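Local atomic coordinates of genome polyprotein (Chicken sicinivirus JSY, PDB entry 6QWT), a protein that probably catalyses RNA-templated RNA synthesis as the 3Dpol RNA-dependent RNA polymerase, the C-terminal part of the viral polyprotein, in replication of the viral genome. Residues Glu65-Leu70 with Thr240-Val245; Gly61-Pro66 with Gln356-Val361; Leu313-Thr318 with Ala350-Ser355; Val307-Leu312 with Ile329-Asp334. All coordinates share one frame; numbering follows the deposited sequence.

Contact 1: residues Glu65-Leu70 with Thr240-Val245; sequences EPWPSL and TIPSVV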
loop_
_atom_site.group_PDB
_atom_site.type_symbol
_atom_site.label_atom_id
_atom_site.label_comp_id
_atom_site.label_asym_id
_atom_site.label_seq_id
_atom_site.Cartn_x
_atom_site.Cartn_y
_atom_site.Cartn_z
ATOM N N GLU A 65 -11.440 22.576 4.062
ATOM C CA GLU A 65 -11.303 23.604 3.048
ATOM C C GLU A 65 -9.941 23.522 2.374
ATOM O O GLU A 65 -8.936 23.241 3.037
ATOM C CB GLU A 65 -11.491 24.998 3.655
ATOM C CG GLU A 65 -12.762 25.133 4.482
ATOM C CD GLU A 65 -14.019 24.896 3.662
ATOM O OE1 GLU A 65 -14.006 25.198 2.447
ATOM O OE2 GLU A 65 -15.016 24.403 4.234
ATOM N N PRO A 66 -9.873 23.760 1.067
ATOM C CA PRO A 66 -8.587 23.651 0.372
ATOM C C PRO A 66 -7.655 24.795 0.737
ATOM O O PRO A 66 -8.078 25.944 0.881
ATOM C CB PRO A 66 -8.982 23.704 -1.108
ATOM C CG PRO A 66 -10.252 24.482 -1.122
ATOM C CD PRO A 66 -10.971 24.120 0.152
ATOM N N TRP A 67 -6.376 24.467 0.893
ATOM C CA TRP A 67 -5.373 25.505 1.041
ATOM C C TRP A 67 -5.085 26.128 -0.326
ATOM O O TRP A 67 -5.378 25.526 -1.361
ATOM C CB TRP A 67 -4.106 24.940 1.685
ATOM C CG TRP A 67 -3.647 23.600 1.195
ATOM C CD1 TRP A 67 -2.662 23.356 0.276
ATOM C CD2 TRP A 67 -4.115 22.317 1.628
ATOM N NE1 TRP A 67 -2.503 22.001 0.100
ATOM C CE2 TRP A 67 -3.383 21.342 0.917
ATOM C CE3 TRP A 67 -5.091 21.897 2.539
ATOM C CZ2 TRP A 67 -3.597 19.975 1.092
ATOM C CZ3 TRP A 67 -5.300 20.540 2.708
ATOM C CH2 TRP A 67 -4.557 19.597 1.991
ATOM N N PRO A 68 -4.537 27.352 -0.353
ATOM C CA PRO A 68 -4.479 28.109 -1.619
ATOM C C PRO A 68 -3.869 27.371 -2.800
ATOM O O PRO A 68 -4.286 27.609 -3.939
ATOM C CB PRO A 68 -3.641 29.336 -1.237
ATOM C CG PRO A 68 -3.972 29.561 0.184
ATOM C CD PRO A 68 -4.128 28.188 0.791
ATOM N N SER A 69 -2.898 26.489 -2.575
ATOM C CA SER A 69 -2.232 25.785 -3.662
ATOM C C SER A 69 -2.840 24.419 -3.956
ATOM O O SER A 69 -2.349 23.722 -4.849
ATOM C CB SER A 69 -0.739 25.627 -3.352
ATOM O OG SER A 69 -0.530 24.760 -2.249
ATOM N N LEU A 70 -3.902 24.025 -3.243
ATOM C CA LEU A 70 -4.434 22.672 -3.393
ATOM C C LEU A 70 -5.159 22.496 -4.724
ATOM O O LEU A 70 -4.866 21.560 -5.480
ATOM C CB LEU A 70 -5.362 22.334 -2.223
ATOM C CG LEU A 70 -5.995 20.939 -2.294
ATOM C CD1 LEU A 70 -4.927 19.861 -2.488
ATOM C CD2 LEU A 70 -6.832 20.653 -1.055
ATOM N N THR A 240 -3.907 11.177 8.412
ATOM C CA THR A 240 -3.698 12.605 8.225
ATOM C C THR A 240 -4.196 13.129 6.883
ATOM O O THR A 240 -4.203 14.349 6.681
ATOM C CB THR A 240 -2.211 12.938 8.374
ATOM O OG1 THR A 240 -1.443 12.076 7.526
ATOM C CG2 THR A 240 -1.768 12.744 9.817
ATOM N N ILE A 241 -4.602 12.257 5.965
ATOM C CA ILE A 241 -5.095 12.707 4.665
ATOM C C ILE A 241 -6.392 13.478 4.873
ATOM O O ILE A 241 -7.348 12.941 5.455
ATOM C CB ILE A 241 -5.305 11.533 3.699
ATOM C CG1 ILE A 241 -3.963 11.010 3.188
ATOM C CG2 ILE A 241 -6.177 11.966 2.532
ATOM C CD1 ILE A 241 -4.062 9.637 2.565
ATOM N N PRO A 242 -6.471 14.726 4.431
ATOM C CA PRO A 242 -7.690 15.509 4.641
ATOM C C PRO A 242 -8.787 15.148 3.651
ATOM O O PRO A 242 -8.529 14.749 2.512
ATOM C CB PRO A 242 -7.217 16.954 4.445
ATOM C CG PRO A 242 -6.044 16.843 3.553
ATOM C CD PRO A 242 -5.376 15.538 3.873
ATOM N N SER A 243 -10.029 15.301 4.117
ATOM C CA SER A 243 -11.192 15.000 3.288
ATOM C C SER A 243 -11.165 15.779 1.980
ATOM O O SER A 243 -11.564 15.258 0.931
ATOM C CB SER A 243 -12.476 15.321 4.056
ATOM O OG SER A 243 -12.830 14.263 4.922
ATOM N N VAL A 244 -10.702 17.029 2.026
ATOM C CA VAL A 244 -10.829 17.920 0.880
ATOM C C VAL A 244 -10.061 17.391 -0.326
ATOM O O VAL A 244 -10.482 17.591 -1.473
ATOM C CB VAL A 244 -10.383 19.345 1.282
ATOM C CG1 VAL A 244 -8.903 19.368 1.650
ATOM C CG2 VAL A 244 -10.707 20.348 0.181
ATOM N N VAL A 245 -8.950 16.686 -0.101
ATOM C CA VAL A 245 -8.179 16.149 -1.222
ATOM C C VAL A 245 -8.962 15.049 -1.931
ATOM O O VAL A 245 -9.066 15.033 -3.165
ATOM C CB VAL A 245 -6.804 15.649 -0.742
ATOM C CG1 VAL A 245 -6.008 15.092 -1.913
ATOM C CG2 VAL A 245 -6.033 16.770 -0.065
#
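The six-membered ring of Trp67 lies across the start of helix 243-256, with its far corner against Pro242, Val244 and Val245. At the base of this side chain, chi1 of 42° sets CG between the backbone N and the carbonyl carbon, and CB itself meets nothing of residues 240-245. Further out, NE1 turns away from them and is hydrogen-bonded to Ser314 OG, which helps to fix the rotation of the indole. On the other side of the ring system, CZ3 lies 3.9 Å from CG1 of Val244. The tip, CH2, reaches deepest: Pro242 CG sits 3.5 Å from it, at the ring edge and near the ring plane. Val245 CG2 approaches the same CH2 obliquely, at 3.8 Å. Leu70, from the indole's own segment, lays CD2 over one ring face, offset toward the rim.

That methyl also meets Val244 tip to tip, with Leu70 CD2 3.6 Å from Val244 CG1. The second branch of Val244 points elsewhere, its CG2 lying 3.6 Å from Pro66 N and 3.8 Å from Pro66 CD, so this one valine fits between the proline and the leucine. The joint is purely apolar. It belongs to the palm of a picornaviral polymerase, where an N-terminal loop packs on the helix that follows motif A, at whose N-cap Pro242 stands.

Contact 2: residues Gly61-Pro66 with Gln356-Val361; sequences GDIDEP and QTNYKV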
loop_
_atom_site.group_PDB
_atom_site.type_symbol
_atom_site.label_atom_id
_atom_site.label_comp_id
_atom_site.label_asym_id
_atom_site.label_seq_id
_atom_site.Cartn_x
_atom_site.Cartn_y
_atom_site.Cartn_z
ATOM N N GLY A 61 -7.798 15.694 13.901
ATOM C CA GLY A 61 -8.440 16.750 13.147
ATOM C C GLY A 61 -8.502 16.464 11.662
ATOM O O GLY A 61 -7.667 15.730 11.126
ATOM N N ASP A 62 -9.496 17.038 10.989
ATOM C CA ASP A 62 -9.663 16.901 9.550
ATOM C C ASP A 62 -9.713 18.285 8.919
ATOM O O ASP A 62 -10.153 19.252 9.545
ATOM C CB ASP A 62 -10.941 16.118 9.212
ATOM C CG ASP A 62 -11.128 15.921 7.720
ATOM O OD1 ASP A 62 -10.149 15.541 7.045
ATOM O OD2 ASP A 62 -12.253 16.140 7.223
ATOM N N ILE A 63 -9.258 18.381 7.675
ATOM C CA ILE A 63 -9.270 19.640 6.937
ATOM C C ILE A 63 -10.346 19.550 5.863
ATOM O O ILE A 63 -10.327 18.641 5.024
ATOM C CB ILE A 63 -7.894 19.958 6.338
ATOM C CG1 ILE A 63 -6.856 20.077 7.458
ATOM C CG2 ILE A 63 -7.955 21.246 5.529
ATOM C CD1 ILE A 63 -5.423 20.125 6.972
ATOM N N ASP A 64 -11.290 20.491 5.901
ATOM C CA ASP A 64 -12.413 20.527 4.974
ATOM C C ASP A 64 -12.237 21.535 3.851
ATOM O O ASP A 64 -12.846 21.374 2.791
ATOM C CB ASP A 64 -13.706 20.855 5.726
ATOM C CG ASP A 64 -14.360 19.630 6.312
ATOM O OD1 ASP A 64 -14.506 18.629 5.577
ATOM O OD2 ASP A 64 -14.722 19.665 7.506
ATOM N N GLU A 65 -11.440 22.576 4.062
ATOM C CA GLU A 65 -11.303 23.604 3.048
ATOM C C GLU A 65 -9.941 23.522 2.374
ATOM O O GLU A 65 -8.936 23.241 3.037
ATOM C CB GLU A 65 -11.491 24.998 3.655
ATOM C CG GLU A 65 -12.762 25.133 4.482
ATOM C CD GLU A 65 -14.019 24.896 3.662
ATOM O OE1 GLU A 65 -14.006 25.198 2.447
ATOM O OE2 GLU A 65 -15.016 24.403 4.234
ATOM N N PRO A 66 -9.873 23.760 1.067
ATOM C CA PRO A 66 -8.587 23.651 0.372
ATOM C C PRO A 66 -7.655 24.795 0.737
ATOM O O PRO A 66 -8.078 25.944 0.881
ATOM C CB PRO A 66 -8.982 23.704 -1.108
ATOM C CG PRO A 66 -10.252 24.482 -1.122
ATOM C CD PRO A 66 -10.971 24.120 0.152
ATOM N N GLN A 356 0.255 24.061 6.806
ATOM C CA GLN A 356 -0.992 24.043 6.053
ATOM C C GLN A 356 -1.754 22.729 6.126
ATOM O O GLN A 356 -2.940 22.710 5.777
ATOM C CB GLN A 356 -0.734 24.364 4.571
ATOM C CG GLN A 356 -0.172 25.754 4.314
ATOM C CD GLN A 356 -1.154 26.851 4.666
ATOM O OE1 GLN A 356 -2.329 26.793 4.301
ATOM N NE2 GLN A 356 -0.678 27.860 5.387
ATOM N N THR A 357 -1.115 21.635 6.540
ATOM C CA THR A 357 -1.780 20.338 6.570
ATOM C C THR A 357 -1.558 19.648 7.909
ATOM O O THR A 357 -0.990 20.233 8.837
ATOM C CB THR A 357 -1.274 19.433 5.439
ATOM O OG1 THR A 357 0.036 18.957 5.761
ATOM C CG2 THR A 357 -1.223 20.183 4.108
ATOM N N ASN A 358 -2.011 18.400 8.009
ATOM C CA ASN A 358 -1.726 17.538 9.146
ATOM C C ASN A 358 -0.646 16.509 8.837
ATOM O O ASN A 358 -0.353 15.660 9.685
ATOM C CB ASN A 358 -3.005 16.829 9.605
ATOM C CG ASN A 358 -4.031 17.788 10.184
ATOM O OD1 ASN A 358 -3.683 18.757 10.858
ATOM N ND2 ASN A 358 -5.307 17.521 9.921
ATOM N N TYR A 359 -0.051 16.565 7.647
ATOM C CA TYR A 359 0.991 15.618 7.274
ATOM C C TYR A 359 2.255 15.857 8.091
ATOM O O TYR A 359 2.697 16.999 8.256
ATOM C CB TYR A 359 1.317 15.742 5.788
ATOM C CG TYR A 359 0.211 15.361 4.831
ATOM C CD1 TYR A 359 -0.512 14.186 4.996
ATOM C CD2 TYR A 359 -0.089 16.170 3.743
ATOM C CE1 TYR A 359 -1.516 13.837 4.102
ATOM C CE2 TYR A 359 -1.084 15.831 2.850
ATOM C CZ TYR A 359 -1.793 14.665 3.031
ATOM O OH TYR A 359 -2.781 14.341 2.129
ATOM N N LYS A 360 2.841 14.775 8.596
ATOM C CA LYS A 360 4.155 14.801 9.234
ATOM C C LYS A 360 5.067 13.912 8.402
ATOM O O LYS A 360 4.875 12.693 8.351
ATOM C CB LYS A 360 4.090 14.320 10.684
ATOM C CG LYS A 360 3.238 15.177 11.610
ATOM C CD LYS A 360 3.118 14.523 12.988
ATOM C CE LYS A 360 2.200 15.310 13.914
ATOM N NZ LYS A 360 1.354 14.421 14.769
ATOM N N VAL A 361 6.052 14.510 7.745
ATOM C CA VAL A 361 6.862 13.806 6.761
ATOM C C VAL A 361 8.284 13.659 7.289
ATOM O O VAL A 361 8.796 14.541 7.989
ATOM C CB VAL A 361 6.820 14.530 5.400
ATOM C CG1 VAL A 361 7.862 15.625 5.321
ATOM C CG2 VAL A 361 6.991 13.539 4.289
#
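Ile63 and Asn358 run antiparallel alongside one another, each reaching main chain next to the other residue: Ile63 that of Gln356 and Thr357, Asn358 that of Gly61. The isoleucine's end methyl, CD1, lies 3.7 Å from Thr357 CA and 3.8 Å from Gln356 O, so it rests on the main chain just where helix 346-356 ends. Closer to its root, Ile63 CG1 passes 3.9 Å from Asn358 ND2. With chi1 of -60°, CG1 stands beside the backbone N and opposite the carbonyl carbon, which directs the longer branch at this corner. In return, Asn358 brings ND2 to 3.2 Å from Gly61 O, but the angle is poor and the pair does not count as a hydrogen bond.

A second shell holds both sides in place. Thr357 OG1 accepts from Tyr359 N at 3.0 Å, with an N-H...O angle of 153°, an ST turn that bends the chain away from the helix. The same hydroxyl is hydrogen-bonded to Tyr353 O, one helical turn earlier. On the opposing loop, the carboxylate of Asp62 forms a salt bridge with Lys290 and takes a hydrogen bond from Ser243 N at the start of helix 243-256. Gly61 is hydrogen-bonded through its backbone to Ser1, which is consistent with the buried N-terminus linked to activity in other picornaviral polymerases.

Among its neighbours, the contact sets the loop leading to helix 70-81 beside the turn between helix 346-356 and strand 360-362, an edge strand of the antiparallel palm sheet, with Pro242 also touching Ile63.

Contact 3: residues Leu313-Thr318 with Ala350-Ser355; sequences LSAMLT and ADFYHS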
loop_
_atom_site.group_PDB
_atom_site.type_symbol
_atom_site.label_atom_id
_atom_site.label_comp_id
_atom_site.label_asym_id
_atom_site.label_seq_id
_atom_site.Cartn_x
_atom_site.Cartn_y
_atom_site.Cartn_z
ATOM N N LEU A 313 2.560 18.112 -4.905
ATOM C CA LEU A 313 2.515 19.211 -5.864
ATOM C C LEU A 313 2.024 20.499 -5.207
ATOM O O LEU A 313 2.515 21.587 -5.522
ATOM C CB LEU A 313 1.627 18.831 -7.050
ATOM C CG LEU A 313 2.204 17.784 -8.011
ATOM C CD1 LEU A 313 1.111 17.134 -8.846
ATOM C CD2 LEU A 313 3.258 18.393 -8.917
ATOM N N SER A 314 1.064 20.397 -4.280
ATOM C CA SER A 314 0.576 21.598 -3.607
ATOM C C SER A 314 1.660 22.226 -2.737
ATOM O O SER A 314 1.630 23.436 -2.479
ATOM C CB SER A 314 -0.670 21.279 -2.772
ATOM O OG SER A 314 -0.329 20.670 -1.538
ATOM N N ALA A 315 2.625 21.423 -2.284
ATOM C CA ALA A 315 3.764 21.948 -1.540
ATOM C C ALA A 315 4.793 22.581 -2.468
ATOM O O ALA A 315 5.323 23.660 -2.174
ATOM C CB ALA A 315 4.416 20.830 -0.721
ATOM N N MET A 316 5.090 21.923 -3.588
ATOM C CA MET A 316 6.089 22.449 -4.509
ATOM C C MET A 316 5.592 23.706 -5.217
ATOM O O MET A 316 6.395 24.585 -5.550
ATOM C CB MET A 316 6.483 21.358 -5.512
ATOM C CG MET A 316 6.903 20.041 -4.842
ATOM S SD MET A 316 7.302 18.675 -5.970
ATOM C CE MET A 316 6.287 19.103 -7.366
ATOM N N LEU A 317 4.277 23.825 -5.421
ATOM C CA LEU A 317 3.720 24.998 -6.084
ATOM C C LEU A 317 3.935 26.280 -5.288
ATOM O O LEU A 317 3.862 27.369 -5.865
ATOM C CB LEU A 317 2.227 24.792 -6.346
ATOM C CG LEU A 317 1.894 24.003 -7.612
ATOM C CD1 LEU A 317 0.419 23.638 -7.636
ATOM C CD2 LEU A 317 2.286 24.793 -8.852
ATOM N N THR A 318 4.187 26.180 -3.983
ATOM C CA THR A 318 4.479 27.357 -3.176
ATOM C C THR A 318 5.949 27.759 -3.218
ATOM O O THR A 318 6.302 28.810 -2.673
ATOM C CB THR A 318 4.057 27.130 -1.718
ATOM O OG1 THR A 318 4.969 26.225 -1.087
ATOM C CG2 THR A 318 2.646 26.557 -1.648
ATOM N N ALA A 350 8.432 19.569 4.059
ATOM C CA ALA A 350 8.073 19.295 5.447
ATOM C C ALA A 350 7.541 20.542 6.142
ATOM O O ALA A 350 6.546 20.479 6.873
ATOM C CB ALA A 350 9.282 18.739 6.201
ATOM N N ASP A 351 8.190 21.690 5.919
ATOM C CA ASP A 351 7.768 22.921 6.581
ATOM C C ASP A 351 6.419 23.399 6.054
ATOM O O ASP A 351 5.589 23.896 6.825
ATOM C CB ASP A 351 8.834 24.004 6.410
ATOM C CG ASP A 351 10.135 23.667 7.125
ATOM O OD1 ASP A 351 11.214 23.989 6.584
ATOM O OD2 ASP A 351 10.078 23.077 8.226
ATOM N N PHE A 352 6.179 23.264 4.747
ATOM C CA PHE A 352 4.870 23.621 4.209
ATOM C C PHE A 352 3.777 22.729 4.783
ATOM O O PHE A 352 2.688 23.208 5.123
ATOM C CB PHE A 352 4.865 23.531 2.682
ATOM C CG PHE A 352 3.481 23.563 2.090
ATOM C CD1 PHE A 352 2.849 24.773 1.848
ATOM C CD2 PHE A 352 2.802 22.388 1.806
ATOM C CE1 PHE A 352 1.572 24.810 1.320
ATOM C CE2 PHE A 352 1.524 22.417 1.279
ATOM C CZ PHE A 352 0.907 23.629 1.037
ATOM N N TYR A 353 4.043 21.423 4.876
ATOM C CA TYR A 353 3.061 20.496 5.427
ATOM C C TYR A 353 2.703 20.859 6.864
ATOM O O TYR A 353 1.536 20.769 7.261
ATOM C CB TYR A 353 3.595 19.063 5.359
ATOM C CG TYR A 353 3.342 18.354 4.046
ATOM C CD1 TYR A 353 3.965 17.145 3.760
ATOM C CD2 TYR A 353 2.481 18.887 3.093
ATOM C CE1 TYR A 353 3.738 16.483 2.564
ATOM C CE2 TYR A 353 2.249 18.235 1.891
ATOM C CZ TYR A 353 2.881 17.032 1.632
ATOM O OH TYR A 353 2.659 16.370 0.444
ATOM N N HIS A 354 3.697 21.270 7.658
ATOM C CA HIS A 354 3.440 21.603 9.056
ATOM C C HIS A 354 2.527 22.812 9.191
ATOM O O HIS A 354 1.735 22.888 10.136
ATOM C CB HIS A 354 4.757 21.864 9.788
ATOM C CG HIS A 354 5.639 20.661 9.902
ATOM N ND1 HIS A 354 7.015 20.745 9.893
ATOM C CD2 HIS A 354 5.342 19.346 10.031
ATOM C CE1 HIS A 354 7.529 19.532 10.007
ATOM N NE2 HIS A 354 6.535 18.666 10.093
ATOM N N SER A 355 2.614 23.762 8.259
ATOM C CA SER A 355 1.880 25.011 8.393
ATOM C C SER A 355 0.506 24.989 7.734
ATOM O O SER A 355 -0.336 25.827 8.073
ATOM C CB SER A 355 2.703 26.166 7.812
ATOM O OG SER A 355 2.697 26.129 6.396
#
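Phe352 lays its ring against residues Ser314-Thr318, on the C-terminal side of helix 298-316, and a CH-pi contact with Ala315 is the central interaction. Ala315 CA stands 3.9 Å from the ring centroid, 26° off the normal, over one face and displaced toward the rim. Phe352 reaches it because chi1 of 166° extends the ring away from its own backbone N and across to the other helix.

Apolar touches surround this face. Ala315 CB comes to 3.4 Å from Phe352 CD2, a tight approach, and more loosely to 4.3 Å from Tyr353 CE2. Thr318 CG2 meets the ring obliquely, 3.6 Å from Phe352 CE1.

The two helices carry polymerase motifs B (298-316) and D (346-356) and pack together in the palm domain, a structure built on the antiparallel sheet 327-332, 335-340, 230-235 and 360-362.

Polar atoms near the ring are bonded within their own segment or to the surrounding fold. Thr318 OG1 donates to Ala315 O at 2.8 Å, tilted 21° from the carbonyl plane, and this bond steadies the threonine while its methyl lies on the phenylalanine. Ser314 O, 3.6 Å from Phe352 CZ and oblique to the ring, is hydrogen-bonded to Ser69 OG. Ser314 OG, beside CE2 of the same ring, is hydrogen-bonded to Ser311 O. The phenol of Tyr353 runs alongside helix 298-316, by Ser311 and Leu312, and its OH is hydrogen-bonded to Tyr234 OH.

Contact 4: residues Val307-Leu312 with Ile329-Asp334; sequences VNNISL and ILCYGD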
loop_
_atom_site.group_PDB
_atom_site.type_symbol
_atom_site.label_atom_id
_atom_site.label_comp_id
_atom_site.label_asym_id
_atom_site.label_seq_id
_atom_site.Cartn_x
_atom_site.Cartn_y
_atom_site.Cartn_z
ATOM N N VAL A 307 -3.661 11.012 -4.165
ATOM C CA VAL A 307 -3.639 11.930 -3.025
ATOM C C VAL A 307 -2.215 12.395 -2.745
ATOM O O VAL A 307 -1.953 13.587 -2.547
ATOM C CB VAL A 307 -4.258 11.262 -1.784
ATOM C CG1 VAL A 307 -3.915 12.056 -0.524
ATOM C CG2 VAL A 307 -5.758 11.121 -1.943
ATOM N N ASN A 308 -1.274 11.453 -2.718
ATOM C CA ASN A 308 0.114 11.801 -2.444
ATOM C C ASN A 308 0.676 12.733 -3.513
ATOM O O ASN A 308 1.348 13.720 -3.194
ATOM C CB ASN A 308 0.941 10.522 -2.344
ATOM C CG ASN A 308 2.124 10.666 -1.427
ATOM O OD1 ASN A 308 2.583 11.775 -1.157
ATOM N ND2 ASN A 308 2.603 9.543 -0.904
ATOM N N ASN A 309 0.412 12.433 -4.789
ATOM C CA ASN A 309 0.878 13.300 -5.868
ATOM C C ASN A 309 0.326 14.711 -5.708
ATOM O O ASN A 309 1.070 15.695 -5.791
ATOM C CB ASN A 309 0.474 12.719 -7.226
ATOM C CG ASN A 309 1.521 11.778 -7.804
ATOM O OD1 ASN A 309 2.229 12.121 -8.757
ATOM N ND2 ASN A 309 1.614 10.579 -7.239
ATOM N N ILE A 310 -0.987 14.823 -5.464
ATOM C CA ILE A 310 -1.625 16.131 -5.326
ATOM C C ILE A 310 -1.022 16.899 -4.155
ATOM O O ILE A 310 -0.710 18.092 -4.263
ATOM C CB ILE A 310 -3.148 15.970 -5.156
ATOM C CG1 ILE A 310 -3.745 15.162 -6.311
ATOM C CG2 ILE A 310 -3.821 17.325 -5.018
ATOM C CD1 ILE A 310 -4.176 15.969 -7.474
ATOM N N SER A 311 -0.859 16.226 -3.016
ATOM C CA SER A 311 -0.355 16.897 -1.821
ATOM C C SER A 311 1.062 17.415 -2.035
ATOM O O SER A 311 1.368 18.567 -1.710
ATOM C CB SER A 311 -0.418 15.941 -0.630
ATOM O OG SER A 311 -1.735 15.450 -0.460
ATOM N N LEU A 312 1.942 16.574 -2.591
ATOM C CA LEU A 312 3.312 17.002 -2.866
ATOM C C LEU A 312 3.343 18.184 -3.827
ATOM O O LEU A 312 4.071 19.158 -3.600
ATOM C CB LEU A 312 4.123 15.840 -3.435
ATOM C CG LEU A 312 4.442 14.685 -2.489
ATOM C CD1 LEU A 312 4.778 13.426 -3.282
ATOM C CD2 LEU A 312 5.581 15.058 -1.545
ATOM N N ILE A 329 7.246 12.519 -9.978
ATOM C CA ILE A 329 6.873 11.918 -8.704
ATOM C C ILE A 329 6.555 10.448 -8.940
ATOM O O ILE A 329 5.992 10.085 -9.979
ATOM C CB ILE A 329 5.676 12.656 -8.062
ATOM C CG1 ILE A 329 6.077 14.081 -7.664
ATOM C CG2 ILE A 329 5.156 11.902 -6.845
ATOM C CD1 ILE A 329 4.919 14.943 -7.172
ATOM N N LEU A 330 6.949 9.596 -7.993
ATOM C CA LEU A 330 6.598 8.180 -8.023
ATOM C C LEU A 330 6.195 7.761 -6.618
ATOM O O LEU A 330 6.991 7.874 -5.682
ATOM C CB LEU A 330 7.756 7.320 -8.533
ATOM C CG LEU A 330 7.429 5.849 -8.810
ATOM C CD1 LEU A 330 6.472 5.708 -9.987
ATOM C CD2 LEU A 330 8.709 5.077 -9.067
ATOM N N CYS A 331 4.965 7.275 -6.479
ATOM C CA CYS A 331 4.356 7.016 -5.186
ATOM C C CYS A 331 3.832 5.589 -5.123
ATOM O O CYS A 331 3.325 5.050 -6.112
ATOM C CB CYS A 331 3.203 8.000 -4.917
ATOM S SG CYS A 331 3.709 9.698 -4.572
ATOM N N TYR A 332 3.963 4.985 -3.943
ATOM C CA TYR A 332 3.252 3.753 -3.595
ATOM C C TYR A 332 2.793 3.919 -2.149
ATOM O O TYR A 332 3.594 3.774 -1.222
ATOM C CB TYR A 332 4.121 2.509 -3.764
ATOM C CG TYR A 332 3.325 1.216 -3.915
ATOM C CD1 TYR A 332 3.610 0.313 -4.937
ATOM C CD2 TYR A 332 2.291 0.902 -3.039
ATOM C CE1 TYR A 332 2.884 -0.863 -5.078
ATOM C CE2 TYR A 332 1.560 -0.266 -3.175
ATOM C CZ TYR A 332 1.862 -1.144 -4.195
ATOM O OH TYR A 332 1.137 -2.305 -4.328
ATOM N N GLY A 333 1.510 4.211 -1.962
ATOM C CA GLY A 333 1.015 4.490 -0.622
ATOM C C GLY A 333 1.617 5.777 -0.091
ATOM O O GLY A 333 1.537 6.836 -0.722
ATOM N N ASP A 334 2.230 5.705 1.079
ATOM C CA ASP A 334 2.926 6.861 1.622
ATOM C C ASP A 334 4.386 6.909 1.187
ATOM O O ASP A 334 5.087 7.861 1.537
ATOM C CB ASP A 334 2.831 6.860 3.147
ATOM C CG ASP A 334 3.130 5.506 3.738
ATOM O OD1 ASP A 334 3.436 4.579 2.961
ATOM O OD2 ASP A 334 3.051 5.365 4.976
#
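Motif C of the polymerase palm, a strand running into the Tyr-Gly-Asp-Asp turn, is held here against the motif B helix; in related polymerases this turn carries metal-binding aspartates. Asn308, on the helix, makes the polar link. Its ND2 donates to Gly333 O at 2.9 Å with an N-H...O angle of 153°, meeting a lone pair in the carbonyl plane, while the oxygen lies close to the plane of the amide. This bond ties the backbone at the start of the turn to the helix. The torsion chi1 of -151° swings CG away from the backbone N and out toward the turn. At the amide's other end, OD1 is weakly hydrogen-bonded to Tyr234 OH, so both ends of the group have partners.

The N-to-C directions of helix 307-312 and strand 329-332 differ by 138°, their axes come within 8.7 Å, and alternate strand residues face the helix. Ile329 and Asn309 lie side by side, pointing opposite ways, with Ile329 CG2 3.5 Å from Asn309 OD1. The same CG2 lies 3.9 Å from Leu312 CD1, where the two apolar side chains overlap at a slant. The amide nitrogen of Asn309 is hydrogen-bonded to Gly205 O and Ser305 O. Cys331 fills the gap between the two asparagines: its SG stands 3.5 Å from Asn309 ND2 and 3.6 Å from Asn308 CB.

Contacts 1, 3 and 4 are buried, whereas contact 2 lies at the surface. Contacts 3 and 4 share helix 298-316, one facing helix 346-356 and the other the motif C strand; contacts 1 and 2 start from the same loop and are joined by the bond from Ser243 N to Asp62 OD1. Across their segments, contacts 1 and 3 rely on apolar and CH-pi packing and contact 2 on van der Waals touches and a polar approach too poorly angled for a hydrogen bond; contact 4, nearest the centre of the chain, alone adds a hydrogen bond. Trp67 and Ser314 connect contact 1 with contact 3, and the Tyr359 and Ser311 hydroxyls connect contact 2 with contact 4.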